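Local structure of CrmK (Actinoalloteichus sp. WH1-2216-6, 5I1V) at residues A[65-70]-A[448-453]; A[154-159]-A[196-201]; A[158-163]-A[488-493]. The protein is a flavoenzyme with covalently bound FAD, an oxidase that takes part in recycling shunt products during caerulomycin biosynthesis. One frame throughout, in Å; residues are numbered along the deposited sequence.

Interaction 1 (A[65-70]-A[448-453]); sequences CGEAFV and NYPDID. With FAD (flavin-adenine dinucleotide), chain E.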
loop_
_atom_site.group_PDB
_atom_site.type_symbol
_atom_site.label_atom_id
_atom_site.label_comp_id
_atom_site.label_asym_id
_atom_site.label_seq_id
_atom_site.Cartn_x
_atom_site.Cartn_y
_atom_site.Cartn_z
ATOM N N CYS A 65 11.201 -12.234 0.575
ATOM C CA CYS A 65 12.559 -12.834 0.378
ATOM C C CYS A 65 12.954 -12.630 -1.089
ATOM O O CYS A 65 12.140 -12.935 -1.957
ATOM C CB CYS A 65 12.511 -14.330 0.550
ATOM S SG CYS A 65 14.138 -15.110 0.682
ATOM N N GLY A 66 14.194 -12.253 -1.330
ATOM C CA GLY A 66 14.709 -12.120 -2.684
ATOM C C GLY A 66 15.060 -13.444 -3.352
ATOM O O GLY A 66 15.180 -13.495 -4.539
ATOM N N GLU A 67 15.131 -14.536 -2.609
ATOM C CA GLU A 67 15.424 -15.853 -3.180
ATOM C C GLU A 67 14.329 -16.834 -2.789
ATOM O O GLU A 67 13.377 -16.445 -2.125
ATOM C CB GLU A 67 16.748 -16.370 -2.644
ATOM C CG GLU A 67 17.964 -15.599 -3.092
ATOM C CD GLU A 67 18.343 -15.825 -4.567
ATOM O OE1 GLU A 67 19.447 -15.377 -4.937
ATOM O OE2 GLU A 67 17.572 -16.436 -5.351
ATOM N N ALA A 68 14.485 -18.087 -3.176
ATOM C CA ALA A 68 13.474 -19.111 -3.002
ATOM C C ALA A 68 13.613 -19.814 -1.640
ATOM O O ALA A 68 13.390 -21.007 -1.536
ATOM C CB ALA A 68 13.592 -20.164 -4.090
ATOM N N PHE A 69 13.975 -19.092 -0.608
ATOM C CA PHE A 69 14.230 -19.731 0.686
ATOM C C PHE A 69 12.971 -20.301 1.255
ATOM O O PHE A 69 13.010 -21.306 1.942
ATOM C CB PHE A 69 14.802 -18.715 1.655
ATOM C CG PHE A 69 16.161 -18.202 1.262
ATOM C CD1 PHE A 69 16.877 -18.795 0.243
ATOM C CD2 PHE A 69 16.747 -17.190 1.974
ATOM C CE1 PHE A 69 18.137 -18.359 -0.076
ATOM C CE2 PHE A 69 18.032 -16.748 1.670
ATOM C CZ PHE A 69 18.712 -17.336 0.626
ATOM N N VAL A 70 11.845 -19.644 1.010
ATOM C CA VAL A 70 10.564 -20.149 1.574
ATOM C C VAL A 70 9.951 -21.171 0.605
ATOM O O VAL A 70 9.441 -22.191 1.015
ATOM C CB VAL A 70 9.568 -18.988 1.799
ATOM C CG1 VAL A 70 8.223 -19.507 2.307
ATOM C CG2 VAL A 70 10.087 -17.877 2.702
ATOM N N ASN A 448 19.592 -9.657 4.183
ATOM C CA ASN A 448 18.192 -9.417 3.783
ATOM C C ASN A 448 18.011 -9.069 2.275
ATOM O O ASN A 448 16.878 -8.944 1.783
ATOM C CB ASN A 448 17.611 -8.356 4.659
ATOM C CG ASN A 448 16.915 -8.936 5.871
ATOM O OD1 ASN A 448 16.591 -10.141 5.873
ATOM N ND2 ASN A 448 16.683 -8.113 6.894
ATOM N N TYR A 449 19.118 -8.927 1.555
ATOM C CA TYR A 449 19.090 -8.980 0.069
ATOM C C TYR A 449 19.936 -10.157 -0.422
ATOM O O TYR A 449 20.968 -9.939 -1.040
ATOM C CB TYR A 449 19.648 -7.702 -0.534
ATOM C CG TYR A 449 18.840 -6.475 -0.177
ATOM C CD1 TYR A 449 17.475 -6.459 -0.395
ATOM C CD2 TYR A 449 19.443 -5.321 0.287
ATOM C CE1 TYR A 449 16.706 -5.362 -0.099
ATOM C CE2 TYR A 449 18.669 -4.204 0.614
ATOM C CZ TYR A 449 17.305 -4.246 0.420
ATOM O OH TYR A 449 16.491 -3.185 0.702
ATOM N N PRO A 450 19.530 -11.392 -0.112
ATOM C CA PRO A 450 20.406 -12.531 -0.406
ATOM C C PRO A 450 20.575 -12.776 -1.899
ATOM O O PRO A 450 19.626 -12.634 -2.643
ATOM C CB PRO A 450 19.644 -13.731 0.134
ATOM C CG PRO A 450 18.199 -13.298 0.042
ATOM C CD PRO A 450 18.210 -11.839 0.379
ATOM N N ASP A 451 21.754 -13.239 -2.275
ATOM C CA ASP A 451 22.021 -13.497 -3.699
ATOM C C ASP A 451 22.730 -14.818 -3.803
ATOM O O ASP A 451 23.923 -14.900 -3.462
ATOM C CB ASP A 451 22.922 -12.404 -4.172
ATOM C CG ASP A 451 23.391 -12.578 -5.603
ATOM O OD1 ASP A 451 22.949 -13.516 -6.320
ATOM O OD2 ASP A 451 24.231 -11.721 -5.986
ATOM N N ILE A 452 22.058 -15.836 -4.318
ATOM C CA ILE A 452 22.683 -17.169 -4.301
ATOM C C ILE A 452 23.895 -17.244 -5.247
ATOM O O ILE A 452 24.694 -18.172 -5.143
ATOM C CB ILE A 452 21.724 -18.352 -4.611
ATOM C CG1 ILE A 452 21.164 -18.234 -6.037
ATOM C CG2 ILE A 452 20.700 -18.487 -3.467
ATOM C CD1 ILE A 452 20.181 -19.309 -6.489
ATOM N N ASP A 453 24.015 -16.275 -6.159
ATOM C CA ASP A 453 25.219 -16.167 -7.021
ATOM C C ASP A 453 26.513 -16.048 -6.201
ATOM O O ASP A 453 27.562 -16.432 -6.709
ATOM C CB ASP A 453 25.117 -15.011 -8.019
ATOM C CG ASP A 453 23.923 -15.145 -8.981
ATOM O OD1 ASP A 453 23.381 -16.259 -9.120
ATOM O OD2 ASP A 453 23.516 -14.126 -9.598
HETATM P PA FAD E . 9.741 -13.718 3.928
HETATM O O1A FAD E . 9.930 -13.990 2.456
HETATM O O2A FAD E . 8.415 -14.124 4.501
HETATM O O5B FAD E . 10.910 -14.366 4.752
HETATM C C5B FAD E . 12.275 -13.998 4.580
HETATM C C4B FAD E . 13.167 -15.087 5.193
HETATM O O4B FAD E . 12.961 -15.034 6.619
HETATM C C3B FAD E . 12.881 -16.527 4.823
HETATM O O3B FAD E . 14.072 -17.274 4.994
HETATM C C2B FAD E . 11.887 -16.966 5.862
HETATM O O2B FAD E . 11.639 -18.369 5.998
HETATM C C1B FAD E . 12.403 -16.232 7.106
HETATM N N9A FAD E . 11.301 -15.854 8.025
HETATM C C8A FAD E . 10.151 -15.161 7.762
HETATM N N7A FAD E . 9.353 -15.135 8.878
HETATM C C5A FAD E . 10.014 -15.797 9.805
HETATM C C6A FAD E . 9.721 -16.089 11.186
HETATM N N6A FAD E . 8.594 -15.609 11.674
HETATM N N1A FAD E . 10.621 -16.813 11.861
HETATM C C2A FAD E . 11.746 -17.296 11.295
HETATM N N3A FAD E . 12.121 -17.014 10.020
HETATM C C4A FAD E . 11.232 -16.320 9.265
HETATM N N1 FAD E . 15.281 -4.477 4.205
HETATM C C2 FAD E . 15.775 -3.422 4.894
HETATM O O2 FAD E . 16.550 -3.607 5.840
HETATM N N3 FAD E . 15.462 -2.141 4.601
HETATM C C4 FAD E . 14.676 -1.780 3.595
HETATM O O4 FAD E . 14.389 -0.581 3.393
HETATM C C4X FAD E . 14.080 -2.842 2.797
HETATM N N5 FAD E . 13.262 -2.551 1.750
HETATM C C5X FAD E . 12.653 -3.560 1.108
HETATM C C6 FAD E . 11.686 -3.282 0.141
HETATM C C7 FAD E . 11.022 -4.276 -0.577
HETATM C C7M FAD E . 9.966 -3.889 -1.619
HETATM C C8 FAD E . 11.384 -5.675 -0.263
HETATM C C8M FAD E . 10.746 -6.824 -0.996
HETATM C C9 FAD E . 12.354 -5.985 0.696
HETATM C C9A FAD E . 13.002 -4.972 1.401
HETATM N N10 FAD E . 13.962 -5.250 2.382
HETATM C C10 FAD E . 14.486 -4.211 3.128
HETATM C "C1'" FAD E . 14.528 -6.588 2.549
HETATM C "C2'" FAD E . 13.798 -7.341 3.613
HETATM O "O2'" FAD E . 14.280 -6.919 4.874
HETATM C "C3'" FAD E . 13.922 -8.820 3.456
HETATM O "O3'" FAD E . 13.405 -9.192 2.149
HETATM C "C4'" FAD E . 13.199 -9.571 4.595
HETATM O "O4'" FAD E . 13.859 -10.825 4.765
HETATM C "C5'" FAD E . 11.732 -9.760 4.267
HETATM O "O5'" FAD E . 11.099 -10.375 5.389
HETATM P P FAD E . 9.665 -10.994 5.113
HETATM O O1P FAD E . 8.800 -10.008 4.419
HETATM O O2P FAD E . 9.151 -11.632 6.365
HETATM O O3P FAD E . 10.029 -12.159 4.047
HETATM O O HOH W 1 15.153 -11.104 1.433
#
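Glu-67 reaches across to the loop 448-453 and ends on the backbone N of Ile-452. From CB, which lies over one face of the Phe-69 ring, toward its rim, the chain runs to CG, 3.4 Å from Pro-450 O and also against the proline ring, the two side chains sliding past each other in opposite directions. A bend at chi2 (-73°) then turns CD toward Ile-452, where it meets CG2. OE1 takes the N-H of Ile-452 at 2.7 Å, a nearly straight bond (164°) that arrives 38° out of the carboxylate plane. OE2 lies by the end of the isoleucine, 4.0 Å from its CD1. The nearby Asp-451 carboxylate would probably repel OE1, but Lys-341 makes salt bridges to both. Asp-451 OD1 also closes an Asx turn by accepting from Asp-453 N.

This is where the FAD-binding part of a berberine-bridge-type oxidase, with its two covalent flavin links, meets the loop after strand 442-444, in the berberine-like region, that passes beside the cofactor. Phe-69 packs CE2 against Pro-450 CB at 3.7 Å and stacks its ring with His-493. Toward the flavin, a water joins Gly-66 N, Asn-448 O and FAD O3', while Cys-65 N donates to FAD O1A at 2.9 Å. The ribityl O4' of FAD donates to Asn-448 OD1, and Tyr-449 brings its OH to 3.2 Å from FAD C4X.

Interaction 2 (A[154-159]-A[196-201]); sequences AVEVVV and VITRYW. With FAD (flavin-adenine dinucleotide), chain E.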
loop_
_atom_site.group_PDB
_atom_site.type_symbol
_atom_site.label_atom_id
_atom_site.label_comp_id
_atom_site.label_asym_id
_atom_site.label_seq_id
_atom_site.Cartn_x
_atom_site.Cartn_y
_atom_site.Cartn_z
ATOM N N ALA A 154 13.396 -8.230 23.326
ATOM C CA ALA A 154 13.176 -9.651 23.508
ATOM C C ALA A 154 12.549 -10.234 22.237
ATOM O O ALA A 154 11.961 -9.508 21.432
ATOM C CB ALA A 154 12.226 -9.919 24.674
ATOM N N VAL A 155 12.633 -11.560 22.100
ATOM C CA VAL A 155 12.048 -12.315 20.976
ATOM C C VAL A 155 11.517 -13.646 21.470
ATOM O O VAL A 155 12.155 -14.262 22.307
ATOM C CB VAL A 155 13.133 -12.453 19.858
ATOM C CG1 VAL A 155 14.341 -13.307 20.274
ATOM C CG2 VAL A 155 12.514 -12.933 18.575
ATOM N N GLU A 156 10.357 -14.074 20.980
ATOM C CA GLU A 156 9.739 -15.328 21.280
ATOM C C GLU A 156 9.923 -16.208 20.077
ATOM O O GLU A 156 9.596 -15.816 18.961
ATOM C CB GLU A 156 8.250 -15.145 21.593
ATOM C CG GLU A 156 7.578 -16.422 21.980
ATOM C CD GLU A 156 6.085 -16.239 22.198
ATOM O OE1 GLU A 156 5.311 -16.189 21.217
ATOM O OE2 GLU A 156 5.689 -16.157 23.375
ATOM N N VAL A 157 10.530 -17.370 20.278
ATOM C CA VAL A 157 10.866 -18.287 19.208
ATOM C C VAL A 157 10.417 -19.698 19.532
ATOM O O VAL A 157 10.637 -20.183 20.656
ATOM C CB VAL A 157 12.378 -18.355 19.032
ATOM C CG1 VAL A 157 12.765 -18.933 17.699
ATOM C CG2 VAL A 157 12.989 -16.966 19.160
ATOM N N VAL A 158 9.808 -20.353 18.550
ATOM C CA VAL A 158 9.477 -21.744 18.636
ATOM C C VAL A 158 10.665 -22.524 18.128
ATOM O O VAL A 158 11.082 -22.363 16.980
ATOM C CB VAL A 158 8.219 -22.036 17.791
ATOM C CG1 VAL A 158 7.910 -23.514 17.749
ATOM C CG2 VAL A 158 7.028 -21.297 18.378
ATOM N N VAL A 159 11.167 -23.389 18.983
ATOM C CA VAL A 159 12.415 -24.110 18.732
ATOM C C VAL A 159 12.217 -25.630 18.923
ATOM O O VAL A 159 11.239 -26.055 19.536
ATOM C CB VAL A 159 13.546 -23.667 19.643
ATOM C CG1 VAL A 159 14.019 -22.274 19.317
ATOM C CG2 VAL A 159 13.163 -23.793 21.135
ATOM N N VAL A 196 10.978 -20.627 14.702
ATOM C CA VAL A 196 9.921 -19.764 14.199
ATOM C C VAL A 196 9.744 -18.592 15.154
ATOM O O VAL A 196 9.309 -18.752 16.313
ATOM C CB VAL A 196 8.625 -20.465 14.053
ATOM C CG1 VAL A 196 7.543 -19.517 13.489
ATOM C CG2 VAL A 196 8.788 -21.653 13.166
ATOM N N ILE A 197 10.048 -17.399 14.662
ATOM C CA ILE A 197 9.841 -16.212 15.473
ATOM C C ILE A 197 8.346 -15.924 15.501
ATOM O O ILE A 197 7.766 -15.732 14.444
ATOM C CB ILE A 197 10.583 -14.990 14.869
ATOM C CG1 ILE A 197 12.078 -15.263 14.833
ATOM C CG2 ILE A 197 10.346 -13.699 15.656
ATOM C CD1 ILE A 197 12.736 -14.507 13.694
ATOM N N THR A 198 7.720 -15.881 16.679
ATOM C CA THR A 198 6.320 -15.542 16.736
ATOM C C THR A 198 6.073 -14.036 17.015
ATOM O O THR A 198 5.057 -13.426 16.549
ATOM C CB THR A 198 5.616 -16.436 17.767
ATOM O OG1 THR A 198 6.326 -16.392 18.973
ATOM C CG2 THR A 198 5.616 -17.862 17.263
ATOM N N ARG A 199 6.948 -13.416 17.800
ATOM C CA ARG A 199 6.776 -11.995 18.117
ATOM C C ARG A 199 8.085 -11.420 18.620
ATOM O O ARG A 199 8.941 -12.130 19.059
ATOM C CB ARG A 199 5.646 -11.740 19.152
ATOM C CG ARG A 199 5.882 -12.390 20.487
ATOM C CD ARG A 199 4.594 -12.667 21.296
ATOM N NE ARG A 199 3.831 -13.757 20.723
ATOM C CZ ARG A 199 2.594 -13.658 20.243
ATOM N NH1 ARG A 199 1.914 -12.539 20.372
ATOM N NH2 ARG A 199 2.025 -14.708 19.678
ATOM N N TYR A 200 8.193 -10.110 18.546
ATOM C CA TYR A 200 9.381 -9.354 18.934
ATOM C C TYR A 200 8.858 -8.328 19.921
ATOM O O TYR A 200 7.681 -7.910 19.845
ATOM C CB TYR A 200 9.954 -8.540 17.763
ATOM C CG TYR A 200 10.512 -9.250 16.571
ATOM C CD1 TYR A 200 11.820 -9.692 16.585
ATOM C CD2 TYR A 200 9.768 -9.417 15.396
ATOM C CE1 TYR A 200 12.412 -10.284 15.477
ATOM C CE2 TYR A 200 10.346 -10.031 14.265
ATOM C CZ TYR A 200 11.678 -10.452 14.312
ATOM O OH TYR A 200 12.327 -11.038 13.234
ATOM N N TRP A 201 9.731 -7.864 20.774
ATOM C CA TRP A 201 9.451 -6.726 21.634
ATOM C C TRP A 201 10.505 -5.664 21.382
ATOM O O TRP A 201 11.711 -5.920 21.445
ATOM C CB TRP A 201 9.457 -7.131 23.117
ATOM C CG TRP A 201 8.235 -7.870 23.570
ATOM C CD1 TRP A 201 7.085 -7.344 24.024
ATOM C CD2 TRP A 201 8.061 -9.293 23.578
ATOM N NE1 TRP A 201 6.188 -8.350 24.349
ATOM C CE2 TRP A 201 6.770 -9.556 24.083
ATOM C CE3 TRP A 201 8.881 -10.357 23.247
ATOM C CZ2 TRP A 201 6.290 -10.856 24.279
ATOM C CZ3 TRP A 201 8.405 -11.654 23.417
ATOM C CH2 TRP A 201 7.131 -11.890 23.949
HETATM P PA FAD E . 9.741 -13.718 3.928
HETATM O O1A FAD E . 9.930 -13.990 2.456
HETATM O O2A FAD E . 8.415 -14.124 4.501
HETATM O O5B FAD E . 10.910 -14.366 4.752
HETATM C C5B FAD E . 12.275 -13.998 4.580
HETATM C C4B FAD E . 13.167 -15.087 5.193
HETATM O O4B FAD E . 12.961 -15.034 6.619
HETATM C C3B FAD E . 12.881 -16.527 4.823
HETATM O O3B FAD E . 14.072 -17.274 4.994
HETATM C C2B FAD E . 11.887 -16.966 5.862
HETATM O O2B FAD E . 11.639 -18.369 5.998
HETATM C C1B FAD E . 12.403 -16.232 7.106
HETATM N N9A FAD E . 11.301 -15.854 8.025
HETATM C C8A FAD E . 10.151 -15.161 7.762
HETATM N N7A FAD E . 9.353 -15.135 8.878
HETATM C C5A FAD E . 10.014 -15.797 9.805
HETATM C C6A FAD E . 9.721 -16.089 11.186
HETATM N N6A FAD E . 8.594 -15.609 11.674
HETATM N N1A FAD E . 10.621 -16.813 11.861
HETATM C C2A FAD E . 11.746 -17.296 11.295
HETATM N N3A FAD E . 12.121 -17.014 10.020
HETATM C C4A FAD E . 11.232 -16.320 9.265
HETATM N N1 FAD E . 15.281 -4.477 4.205
HETATM C C2 FAD E . 15.775 -3.422 4.894
HETATM O O2 FAD E . 16.550 -3.607 5.840
HETATM N N3 FAD E . 15.462 -2.141 4.601
HETATM C C4 FAD E . 14.676 -1.780 3.595
HETATM O O4 FAD E . 14.389 -0.581 3.393
HETATM C C4X FAD E . 14.080 -2.842 2.797
HETATM N N5 FAD E . 13.262 -2.551 1.750
HETATM C C5X FAD E . 12.653 -3.560 1.108
HETATM C C6 FAD E . 11.686 -3.282 0.141
HETATM C C7 FAD E . 11.022 -4.276 -0.577
HETATM C C7M FAD E . 9.966 -3.889 -1.619
HETATM C C8 FAD E . 11.384 -5.675 -0.263
HETATM C C8M FAD E . 10.746 -6.824 -0.996
HETATM C C9 FAD E . 12.354 -5.985 0.696
HETATM C C9A FAD E . 13.002 -4.972 1.401
HETATM N N10 FAD E . 13.962 -5.250 2.382
HETATM C C10 FAD E . 14.486 -4.211 3.128
HETATM C "C1'" FAD E . 14.528 -6.588 2.549
HETATM C "C2'" FAD E . 13.798 -7.341 3.613
HETATM O "O2'" FAD E . 14.280 -6.919 4.874
HETATM C "C3'" FAD E . 13.922 -8.820 3.456
HETATM O "O3'" FAD E . 13.405 -9.192 2.149
HETATM C "C4'" FAD E . 13.199 -9.571 4.595
HETATM O "O4'" FAD E . 13.859 -10.825 4.765
HETATM C "C5'" FAD E . 11.732 -9.760 4.267
HETATM O "O5'" FAD E . 11.099 -10.375 5.389
HETATM P P FAD E . 9.665 -10.994 5.113
HETATM O O1P FAD E . 8.800 -10.008 4.419
HETATM O O2P FAD E . 9.151 -11.632 6.365
HETATM O O3P FAD E . 10.029 -12.159 4.047
#
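Glu-156 and Arg-199 lie side by side on neighbouring antiparallel strands, pointing the same way, and Arg-199 NE donates to Glu-156 OE1 at 2.9 Å in a salt bridge. OE1 sits at the edge of the guanidinium, near its plane, whereas NE comes to it from above the carboxylate; the two planes stand 68° apart. On the same oxygen Thr-198 OG1 makes a very short bond of 2.5 Å, and Thr-40 OG1 adds another. With CG opposite the backbone N (chi1 -177°) and the chain extended beyond it, Glu-156 runs straight out to these donors.

A beta bulge, with the register slipping by one between Glu-156 and Val-157, probably helps bring Thr-198 and Arg-199 to the same oxygen. Glu-156 N donates to Arg-199 O almost linearly, Glu-156 O accepts from Thr-198 N, and Val-158 N resumes the ladder on Val-196 O at 2.8 Å. In its non-hydrogen-bonded pair with Val-157, Ile-197 turns N and O away from that strand and gives them to the cofactor: N donates to FAD N1A and O accepts from FAD N6A, each at 2.9 Å, while its CB and CD1 pack against the same adenine edge. Ile-197 CG2 meets Val-155 CG2 at 3.7 Å and also lies over one face of the Tyr-200 ring, toward its rim. Replacing Arg-199 with a leucine would probably leave the carboxylate of Glu-156 without its cationic mate and take from Glu-97 and Glu-99 the NH1 that both of them salt-bridge.

At the far end Trp-201 brings CE3 against Ala-154 CB. Strands 166-172 and 95-99 flank the pair in a five-stranded antiparallel sheet, and helix 40-52 packs on the side bearing Val-158, Val-196 and Thr-198.

Interaction 3 (A[158-163]-A[488-493]); sequences VVVDAE and RNVFRH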
loop_
_atom_site.group_PDB
_atom_site.type_symbol
_atom_site.label_atom_id
_atom_site.label_comp_id
_atom_site.label_asym_id
_atom_site.label_seq_id
_atom_site.Cartn_x
_atom_site.Cartn_y
_atom_site.Cartn_z
ATOM N N VAL A 158 9.808 -20.353 18.550
ATOM C CA VAL A 158 9.477 -21.744 18.636
ATOM C C VAL A 158 10.665 -22.524 18.128
ATOM O O VAL A 158 11.082 -22.363 16.980
ATOM C CB VAL A 158 8.219 -22.036 17.791
ATOM C CG1 VAL A 158 7.910 -23.514 17.749
ATOM C CG2 VAL A 158 7.028 -21.297 18.378
ATOM N N VAL A 159 11.167 -23.389 18.983
ATOM C CA VAL A 159 12.415 -24.110 18.732
ATOM C C VAL A 159 12.217 -25.630 18.923
ATOM O O VAL A 159 11.239 -26.055 19.536
ATOM C CB VAL A 159 13.546 -23.667 19.643
ATOM C CG1 VAL A 159 14.019 -22.274 19.317
ATOM C CG2 VAL A 159 13.163 -23.793 21.135
ATOM N N VAL A 160 13.134 -26.408 18.360
ATOM C CA VAL A 160 13.088 -27.870 18.328
ATOM C C VAL A 160 14.373 -28.459 18.917
ATOM O O VAL A 160 15.471 -28.189 18.435
ATOM C CB VAL A 160 12.958 -28.384 16.889
ATOM C CG1 VAL A 160 12.751 -29.901 16.869
ATOM C CG2 VAL A 160 11.838 -27.647 16.152
ATOM N N ASP A 161 14.251 -29.235 19.972
ATOM C CA ASP A 161 15.463 -29.829 20.593
ATOM C C ASP A 161 15.936 -31.063 19.859
ATOM O O ASP A 161 15.315 -31.449 18.887
ATOM C CB ASP A 161 15.255 -30.085 22.084
ATOM C CG ASP A 161 14.444 -31.320 22.397
ATOM O OD1 ASP A 161 14.068 -32.105 21.496
ATOM O OD2 ASP A 161 14.187 -31.506 23.610
ATOM N N ALA A 162 17.071 -31.645 20.296
ATOM C CA ALA A 162 17.711 -32.780 19.628
ATOM C C ALA A 162 16.803 -34.031 19.509
ATOM O O ALA A 162 16.881 -34.736 18.521
ATOM C CB ALA A 162 19.024 -33.128 20.318
ATOM N N GLU A 163 15.919 -34.263 20.481
ATOM C CA GLU A 163 14.938 -35.346 20.368
ATOM C C GLU A 163 13.713 -34.961 19.581
ATOM O O GLU A 163 12.805 -35.768 19.458
ATOM C CB GLU A 163 14.446 -35.835 21.734
ATOM C CG GLU A 163 15.384 -36.795 22.408
ATOM C CD GLU A 163 16.424 -36.054 23.181
ATOM O OE1 GLU A 163 16.073 -35.562 24.275
ATOM O OE2 GLU A 163 17.574 -35.954 22.685
ATOM N N ARG A 488 18.864 -30.394 15.150
ATOM C CA ARG A 488 18.491 -31.282 14.062
ATOM C C ARG A 488 18.443 -30.585 12.709
ATOM O O ARG A 488 18.157 -31.231 11.727
ATOM C CB ARG A 488 17.150 -31.945 14.316
ATOM C CG ARG A 488 17.016 -32.597 15.695
ATOM C CD ARG A 488 15.562 -32.800 16.044
ATOM N NE ARG A 488 14.921 -33.680 15.092
ATOM C CZ ARG A 488 14.971 -35.002 15.150
ATOM N NH1 ARG A 488 15.631 -35.617 16.121
ATOM N NH2 ARG A 488 14.345 -35.719 14.226
ATOM N N ASN A 489 18.802 -29.314 12.638
ATOM C CA ASN A 489 18.819 -28.552 11.366
ATOM C C ASN A 489 17.438 -28.611 10.683
ATOM O O ASN A 489 17.326 -28.832 9.477
ATOM C CB ASN A 489 19.925 -29.017 10.411
ATOM C CG ASN A 489 20.256 -27.989 9.320
ATOM O OD1 ASN A 489 20.139 -26.777 9.511
ATOM N ND2 ASN A 489 20.635 -28.477 8.142
ATOM N N VAL A 490 16.397 -28.441 11.481
ATOM C CA VAL A 490 15.036 -28.363 10.980
ATOM C C VAL A 490 14.817 -27.170 10.046
ATOM O O VAL A 490 14.091 -27.254 9.066
ATOM C CB VAL A 490 14.044 -28.280 12.146
ATOM C CG1 VAL A 490 12.638 -27.970 11.661
ATOM C CG2 VAL A 490 14.017 -29.605 12.897
ATOM N N PHE A 491 15.382 -26.030 10.426
ATOM C CA PHE A 491 15.218 -24.804 9.688
ATOM C C PHE A 491 16.417 -24.541 8.818
ATOM O O PHE A 491 17.507 -24.231 9.311
ATOM C CB PHE A 491 14.985 -23.674 10.693
ATOM C CG PHE A 491 13.845 -23.975 11.618
ATOM C CD1 PHE A 491 12.533 -23.801 11.174
ATOM C CD2 PHE A 491 14.057 -24.479 12.883
ATOM C CE1 PHE A 491 11.472 -24.115 12.002
ATOM C CE2 PHE A 491 13.016 -24.767 13.725
ATOM C CZ PHE A 491 11.701 -24.610 13.276
ATOM N N ARG A 492 16.195 -24.582 7.529
ATOM C CA ARG A 492 17.280 -24.429 6.619
ATOM C C ARG A 492 16.813 -23.924 5.250
ATOM O O ARG A 492 15.603 -23.925 4.950
ATOM C CB ARG A 492 18.007 -25.755 6.518
ATOM C CG ARG A 492 17.205 -26.873 5.847
ATOM C CD ARG A 492 17.926 -28.230 5.916
ATOM N NE ARG A 492 17.083 -29.290 5.370
ATOM C CZ ARG A 492 16.129 -29.952 6.043
ATOM N NH1 ARG A 492 15.876 -29.727 7.342
ATOM N NH2 ARG A 492 15.434 -30.893 5.418
ATOM N N HIS A 493 17.789 -23.468 4.475
ATOM C CA HIS A 493 17.624 -22.945 3.132
ATOM C C HIS A 493 19.019 -22.787 2.526
ATOM O O HIS A 493 20.006 -23.123 3.191
ATOM C CB HIS A 493 16.793 -21.652 3.086
ATOM C CG HIS A 493 17.291 -20.537 3.953
ATOM N ND1 HIS A 493 18.398 -19.788 3.654
ATOM C CD2 HIS A 493 16.737 -19.963 5.046
ATOM C CE1 HIS A 493 18.549 -18.834 4.565
ATOM N NE2 HIS A 493 17.534 -18.906 5.406
HETATM O O HOH W 2 16.471 -29.004 16.061
#
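Val-160 CG1 opposite the backbone N (chi1 -174°) and CG2 opposite the carbonyl carbon spread the two methyls over different partners in the segment 488-493. Arg-488, bent at chi3 (61°), swings its guanidinium round to the turn that follows the strand. The contact joins the end of strand 152-160, in the antiparallel sheet of the FAD-binding domain of this oxygen-dependent FAD-linked oxidoreductase, to the C-terminal segment that returns to it after helix 475-485.

Val-160 CG2 touches Phe-491 CE2 at 3.9 Å, the two side chains crossing at a slant. Its CG1 meets Val-490 CG2 at 4.2 Å and also the aliphatic CD of Arg-488, both roughly at right angles. Val-490 CG1 in turn sits over the centre of the Phe-491 ring, 3.7 Å above its plane, so the aromatic group is covered from within its own segment. Val-47 and Val-51 of helix 40-52 also pack on Val-160.

Nearer the solvent the contact turns polar. Arg-488 lays CD 3.2 Å from Asp-161 O on its way to the turn, while Asp-161 OD1 accepts from Val-165 N. A water bridges the backbones, donating to Val-160 O and accepting from Arg-488 N at 2.9 Å. Beyond it, Arg-488 NH1 gives its N-H to Ala-162 O at 2.8 Å, the oxygen lying in the guanidinium plane and the donor tilted 31° from the carbonyl plane.

Overall arrangement
From the N terminus, the chain first lays down 65-70, beside the FAD, and only 378 residues later does 448-453 return to close interaction 1, joining the loop after strand 57-60 to the loop after strand 442-444, an edge strand of the eight-stranded sheet. Within that long loop sits interaction 2, a short closure of 37 residues between neighbouring strands of the five-stranded sheet that holds the adenine end. Strand 152-160 then serves twice: its Val-158 and Val-159 belong also to interaction 3, whose second half arrives at 488-493, past 448-453, so interactions 1 and 3 cross. His-493 meets Phe-69 of interaction 1, and Phe-491 meets Val-196 of interaction 2.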